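Local coordinates for protein dipicolinate synthase subunit A (Bacillus halodurans, PDB 3D4O) that probably takes part in making dipicolinate, the spore-associated pyridine dicarboxylate, as the A subunit of a synthase with two Rossmann-like domains, at residues C[6-11]-C[59-64]; C[32-37]-C[49-54]. One frame throughout, in Å; residues are numbered along the deposited sequence.

Interaction 1: C[6-11]-C[59-64]; sequences KHVVII and VDAILL. With EDO (1,2-ethanediol), chain M.
Val59 meets His7 where two neighbouring parallel strands, 7-11 and 61-63, begin to pair in the Rossmann-like N-terminal domain; their axes come within 4.7 Å at an angle of 21°. Val59 CG2 lies 3.4 Å from His7 NE2, approaching the imidazole at a slant, while the other branch, CG1, turns to Val9. Asp60 meets both polar backbone atoms that His7 turns toward it. Its side chain, with CG beside its own backbone N, swings OD2 to within 2.6 Å of His7 N, which reaches it on the anti side, 26° out of the carboxylate plane. Its own N donates to His7 O at 2.6 Å, and Ala61 N adds a weak second bond to that oxygen. From here the pairing is regular, and Ala61 O accepts Val9 N. Ile62 stands alongside Val9 on one face of the sheet, pointing the same way. The contact between Val9 CG1 and Ile62 CG1, 3.4 Å, is tighter than usual for two carbons; Val9 CG1 is held there between its own N and carbonyl carbon (chi1 62°). Ile62 CG2 also touches Ile11 CD1. Leu63 continues the backbone pairing at both ends: its N binds Val9 O, and its O accepts Ile11 N at 3.0 Å in a nearly straight bond. On the face shared by Val8, Ile10 and Ala61, Leu63 passes its CD2 across Ile10 CG1 at 3.9 Å, a pair that helix 15-26 covers through Leu24. Leu64 brings CD2 back to Ile11 CB, and its carbonyl O accepts both hydroxyls of a 1,2-ethanediol, probably a leftover of crystallisation, O1 and O2 each at 2.7 Å.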
loop_
_atom_site.group_PDB
_atom_site.type_symbol
_atom_site.label_atom_id
_atom_site.label_comp_id
_atom_site.label_asym_id
_atom_site.label_seq_id
_atom_site.Cartn_x
_atom_site.Cartn_y
_atom_site.Cartn_z
ATOM N N LYS C 6 30.528 3.758 -28.441
ATOM C CA LYS C 6 29.953 4.844 -27.644
ATOM C C LYS C 6 30.353 4.686 -26.199
ATOM O O LYS C 6 30.479 3.584 -25.701
ATOM C CB LYS C 6 28.447 4.966 -27.857
ATOM C CG LYS C 6 28.186 5.473 -29.270
ATOM C CD LYS C 6 26.818 6.118 -29.477
ATOM C CE LYS C 6 26.866 7.013 -30.729
ATOM N NZ LYS C 6 25.679 7.917 -30.895
ATOM N N HIS C 7 30.652 5.809 -25.570
ATOM C CA HIS C 7 31.069 5.828 -24.177
ATOM C C HIS C 7 30.139 6.683 -23.371
ATOM O O HIS C 7 29.998 7.875 -23.626
ATOM C CB HIS C 7 32.514 6.309 -24.056
ATOM C CG HIS C 7 32.959 6.569 -22.647
ATOM N ND1 HIS C 7 32.461 5.875 -21.566
ATOM C CD2 HIS C 7 33.919 7.387 -22.155
ATOM C CE1 HIS C 7 33.059 6.293 -20.466
ATOM N NE2 HIS C 7 33.951 7.207 -20.795
ATOM N N VAL C 8 29.482 6.047 -22.409
ATOM C CA VAL C 8 28.553 6.744 -21.527
ATOM C C VAL C 8 28.957 6.628 -20.054
ATOM O O VAL C 8 29.506 5.629 -19.598
ATOM C CB VAL C 8 27.049 6.280 -21.708
ATOM C CG1 VAL C 8 26.727 6.013 -23.180
ATOM C CG2 VAL C 8 26.736 5.045 -20.897
ATOM N N VAL C 9 28.712 7.715 -19.338
ATOM C CA VAL C 9 28.925 7.738 -17.907
ATOM C C VAL C 9 27.545 7.763 -17.275
ATOM O O VAL C 9 26.680 8.565 -17.631
ATOM C CB VAL C 9 29.808 8.915 -17.417
ATOM C CG1 VAL C 9 29.186 10.252 -17.728
ATOM C CG2 VAL C 9 30.062 8.798 -15.910
ATOM N N ILE C 10 27.369 6.801 -16.384
ATOM C CA ILE C 10 26.172 6.610 -15.606
ATOM C C ILE C 10 26.532 6.968 -14.189
ATOM O O ILE C 10 27.350 6.322 -13.554
ATOM C CB ILE C 10 25.666 5.148 -15.687
ATOM C CG1 ILE C 10 25.330 4.761 -17.136
ATOM C CG2 ILE C 10 24.427 4.939 -14.826
ATOM C CD1 ILE C 10 24.562 3.422 -17.278
ATOM N N ILE C 11 25.878 8.010 -13.705
ATOM C CA ILE C 11 26.164 8.600 -12.399
ATOM C C ILE C 11 24.949 8.522 -11.520
ATOM O O ILE C 11 23.930 9.153 -11.785
ATOM C CB ILE C 11 26.578 10.070 -12.559
ATOM C CG1 ILE C 11 27.712 10.178 -13.593
ATOM C CG2 ILE C 11 27.051 10.665 -11.223
ATOM C CD1 ILE C 11 28.193 11.597 -13.835
ATOM N N VAL C 59 33.638 10.894 -23.401
ATOM C CA VAL C 59 32.252 10.587 -23.035
ATOM C C VAL C 59 31.224 11.150 -24.000
ATOM O O VAL C 59 31.134 12.363 -24.191
ATOM C CB VAL C 59 31.975 11.142 -21.636
ATOM C CG1 VAL C 59 30.525 11.047 -21.303
ATOM C CG2 VAL C 59 32.888 10.425 -20.608
ATOM N N ASP C 60 30.446 10.265 -24.602
ATOM C CA ASP C 60 29.430 10.685 -25.580
ATOM C C ASP C 60 28.141 11.061 -24.869
ATOM O O ASP C 60 27.253 11.714 -25.437
ATOM C CB ASP C 60 29.098 9.580 -26.596
ATOM C CG ASP C 60 30.326 9.046 -27.336
ATOM O OD1 ASP C 60 30.634 9.530 -28.439
ATOM O OD2 ASP C 60 30.971 8.118 -26.825
ATOM N N ALA C 61 28.027 10.625 -23.622
ATOM C CA ALA C 61 26.799 10.880 -22.875
ATOM C C ALA C 61 26.874 10.647 -21.385
ATOM O O ALA C 61 27.500 9.714 -20.890
ATOM C CB ALA C 61 25.653 10.069 -23.460
ATOM N N ILE C 62 26.171 11.535 -20.696
ATOM C CA ILE C 62 26.065 11.510 -19.251
ATOM C C ILE C 62 24.644 11.209 -18.841
ATOM O O ILE C 62 23.731 11.936 -19.180
ATOM C CB ILE C 62 26.509 12.849 -18.661
ATOM C CG1 ILE C 62 27.951 13.138 -19.104
ATOM C CG2 ILE C 62 26.334 12.851 -17.130
ATOM C CD1 ILE C 62 28.550 14.381 -18.488
ATOM N N LEU C 63 24.481 10.115 -18.108
ATOM C CA LEU C 63 23.175 9.668 -17.637
ATOM C C LEU C 63 23.040 9.888 -16.161
ATOM O O LEU C 63 23.710 9.258 -15.334
ATOM C CB LEU C 63 22.916 8.185 -17.974
ATOM C CG LEU C 63 22.452 7.749 -19.378
ATOM C CD1 LEU C 63 23.155 8.469 -20.506
ATOM C CD2 LEU C 63 22.598 6.227 -19.554
ATOM N N LEU C 64 22.142 10.811 -15.856
ATOM C CA LEU C 64 21.820 11.143 -14.485
ATOM C C LEU C 64 20.540 10.449 -14.066
ATOM O O LEU C 64 19.753 10.002 -14.911
ATOM C CB LEU C 64 21.657 12.653 -14.323
ATOM C CG LEU C 64 22.840 13.537 -14.700
ATOM C CD1 LEU C 64 22.545 14.972 -14.395
ATOM C CD2 LEU C 64 24.082 13.061 -13.942
HETATM C C1 EDO M . 17.331 8.163 -16.845
HETATM O O1 EDO M . 17.529 8.681 -15.521
HETATM C C2 EDO M . 18.213 8.885 -17.876
HETATM O O2 EDO M . 19.562 8.917 -17.396
#

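Interaction 2: C[32-37]-C[49-54]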
loop_
_atom_site.group_PDB
_atom_site.type_symbol
_atom_site.label_atom_id
_atom_site.label_comp_id
_atom_site.label_asym_id
_atom_site.label_seq_id
_atom_site.Cartn_x
_atom_site.Cartn_y
_atom_site.Cartn_z
ATOM N N SER C 32 31.278 3.904 -17.887
ATOM C CA SER C 32 31.954 4.345 -16.661
ATOM C C SER C 32 30.866 4.522 -15.630
ATOM O O SER C 32 29.919 5.286 -15.835
ATOM C CB SER C 32 32.715 5.646 -16.877
ATOM O OG SER C 32 33.818 5.446 -17.733
ATOM N N LEU C 33 30.981 3.793 -14.527
ATOM C CA LEU C 33 29.895 3.737 -13.517
ATOM C C LEU C 33 30.245 4.347 -12.166
ATOM O O LEU C 33 31.016 3.792 -11.377
ATOM C CB LEU C 33 29.440 2.279 -13.344
ATOM C CG LEU C 33 28.158 1.990 -12.582
ATOM C CD1 LEU C 33 26.945 2.613 -13.312
ATOM C CD2 LEU C 33 28.005 0.439 -12.392
ATOM N N VAL C 34 29.616 5.485 -11.899
ATOM C CA VAL C 34 29.882 6.248 -10.670
ATOM C C VAL C 34 28.729 6.165 -9.686
ATOM O O VAL C 34 27.559 6.367 -10.043
ATOM C CB VAL C 34 30.191 7.744 -10.994
ATOM C CG1 VAL C 34 30.601 8.503 -9.748
ATOM C CG2 VAL C 34 31.249 7.860 -12.057
ATOM N N GLY C 35 29.076 5.814 -8.448
ATOM C CA GLY C 35 28.107 5.756 -7.345
ATOM C C GLY C 35 27.538 4.389 -7.051
ATOM O O GLY C 35 26.577 4.246 -6.284
ATOM N N PHE C 36 28.167 3.371 -7.613
ATOM C CA PHE C 36 27.682 1.993 -7.446
ATOM C C PHE C 36 28.689 1.059 -6.777
ATOM O O PHE C 36 28.755 -0.128 -7.064
ATOM C CB PHE C 36 27.276 1.438 -8.812
ATOM C CG PHE C 36 26.085 2.134 -9.428
ATOM C CD1 PHE C 36 26.235 3.346 -10.100
ATOM C CD2 PHE C 36 24.834 1.564 -9.361
ATOM C CE1 PHE C 36 25.152 3.983 -10.678
ATOM C CE2 PHE C 36 23.737 2.205 -9.944
ATOM C CZ PHE C 36 23.904 3.418 -10.605
ATOM N N ASP C 37 29.467 1.606 -5.860
ATOM C CA ASP C 37 30.489 0.806 -5.187
ATOM C C ASP C 37 29.880 -0.339 -4.391
ATOM O O ASP C 37 30.509 -1.389 -4.230
ATOM C CB ASP C 37 31.429 1.662 -4.337
ATOM C CG ASP C 37 30.701 2.644 -3.494
ATOM O OD1 ASP C 37 30.061 2.227 -2.519
ATOM O OD2 ASP C 37 30.767 3.840 -3.815
HETATM N N MSE C 49 33.955 3.567 -10.884
HETATM C CA MSE C 49 34.932 4.576 -10.520
HETATM C C MSE C 49 34.342 5.750 -9.776
HETATM O O MSE C 49 33.121 5.895 -9.658
HETATM C CB MSE C 49 35.628 5.093 -11.788
HETATM C CG MSE C 49 34.742 5.911 -12.748
HETATM SE SE MSE C 49 35.675 6.170 -14.454
HETATM C CE MSE C 49 35.650 4.328 -15.088
ATOM N N ARG C 50 35.260 6.569 -9.280
ATOM C CA ARG C 50 34.935 7.819 -8.585
ATOM C C ARG C 50 34.781 8.885 -9.656
ATOM O O ARG C 50 35.406 8.818 -10.717
ATOM C CB ARG C 50 36.029 8.248 -7.580
ATOM C CG ARG C 50 36.263 7.282 -6.421
ATOM C CD ARG C 50 37.271 7.834 -5.413
ATOM N NE ARG C 50 38.487 8.325 -6.060
ATOM C CZ ARG C 50 39.458 7.542 -6.514
ATOM N NH1 ARG C 50 39.361 6.222 -6.415
ATOM N NH2 ARG C 50 40.521 8.080 -7.089
ATOM N N ILE C 51 33.967 9.883 -9.345
ATOM C CA ILE C 51 33.633 10.936 -10.312
ATOM C C ILE C 51 34.893 11.650 -10.766
ATOM O O ILE C 51 34.994 12.109 -11.903
ATOM C CB ILE C 51 32.552 11.932 -9.767
ATOM C CG1 ILE C 51 31.748 12.496 -10.944
ATOM C CG2 ILE C 51 33.180 12.993 -8.879
ATOM C CD1 ILE C 51 30.536 13.341 -10.555
ATOM N N ASP C 52 35.870 11.683 -9.869
ATOM C CA ASP C 52 37.160 12.356 -10.124
ATOM C C ASP C 52 38.074 11.519 -11.015
ATOM O O ASP C 52 39.163 11.956 -11.357
ATOM C CB ASP C 52 37.879 12.727 -8.808
ATOM C CG ASP C 52 38.318 11.514 -7.999
ATOM O OD1 ASP C 52 37.577 11.134 -7.069
ATOM O OD2 ASP C 52 39.372 10.913 -8.304
ATOM N N GLU C 53 37.627 10.321 -11.382
ATOM C CA GLU C 53 38.451 9.420 -12.228
ATOM C C GLU C 53 37.897 9.328 -13.647
ATOM O O GLU C 53 38.460 8.658 -14.507
ATOM C CB GLU C 53 38.496 7.997 -11.645
ATOM C CG GLU C 53 38.956 7.885 -10.196
ATOM C CD GLU C 53 39.065 6.426 -9.725
ATOM O OE1 GLU C 53 40.127 5.809 -9.932
ATOM O OE2 GLU C 53 38.119 5.907 -9.098
ATOM N N VAL C 54 36.780 10.006 -13.869
ATOM C CA VAL C 54 36.076 9.973 -15.169
ATOM C C VAL C 54 36.916 10.638 -16.253
ATOM O O VAL C 54 37.591 11.634 -16.012
ATOM C CB VAL C 54 34.637 10.582 -15.063
ATOM C CG1 VAL C 54 33.919 10.592 -16.409
ATOM C CG2 VAL C 54 33.797 9.795 -14.053
#
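One backbone hydrogen bond joins strand 30-34 to the chain leaving strand 46-49: Met49 N donates a hydrogen bond to Leu33 O at 3.0 Å. The N-H...O angle is 161°, but the donor stands 41° above the carbonyl plane and so misses the lone pairs. Beside it, Val34 CA makes a CH...O contact to Met49 O at 3.4 Å.

The apolar contacts centre on Val34, whose two methyl groups divide the work. CG1, anti to the backbone N, meets Ile51 CB at 3.9 Å, and CG2 meets Val54 CG2 at 3.8 Å as well as Met49 CG. Met49, a selenomethionine, turns about its CG-SE bond (chi3 68°), bringing CE 3.4 Å from Ser32 OG, a packing contact.

Charged groups also bridge residues within 49-54. Arg50 grips Asp52 side-on, NE to OD1 and NH2 to OD2, each oxygen using its syn lone pair. Glu53 OE2 sits over one face of the guanidinium, 3.0 Å from NH1, where charge attraction acts without an N-H pointing at it; the same oxygen accepts Arg50 N. Glu53 N in turn bonds Arg50 O, closing the short 3-10 turn 51-53. The arrangement is that of the outer edge of a Rossmann-like parallel sheet, where the chain turns off the outermost strand of the sheet within this chain, 46-49, and packs back on its neighbour.

In the fold
Both contacts belong to the six-stranded parallel sheet of the N-terminal domain, with strand order 3-2-1-4-5-6, as in Rossmann folds. Interaction 1 pairs the first strand, 7-11, with the fourth, 61-63; interaction 2 joins the second, 30-34, to the end of the third, 46-49. Their centres are 11 Å apart, and they meet where strands 7-11 and 30-34 run side by side, Ile10 O lying 2.9 Å from Val34 N in a probable hydrogen bond. Along the chain, 32-37/49-54 is nested inside the loop closed by 6-11/59-64. After building one half outward from strand 7-11, the chain therefore returns to its other side and starts the second half.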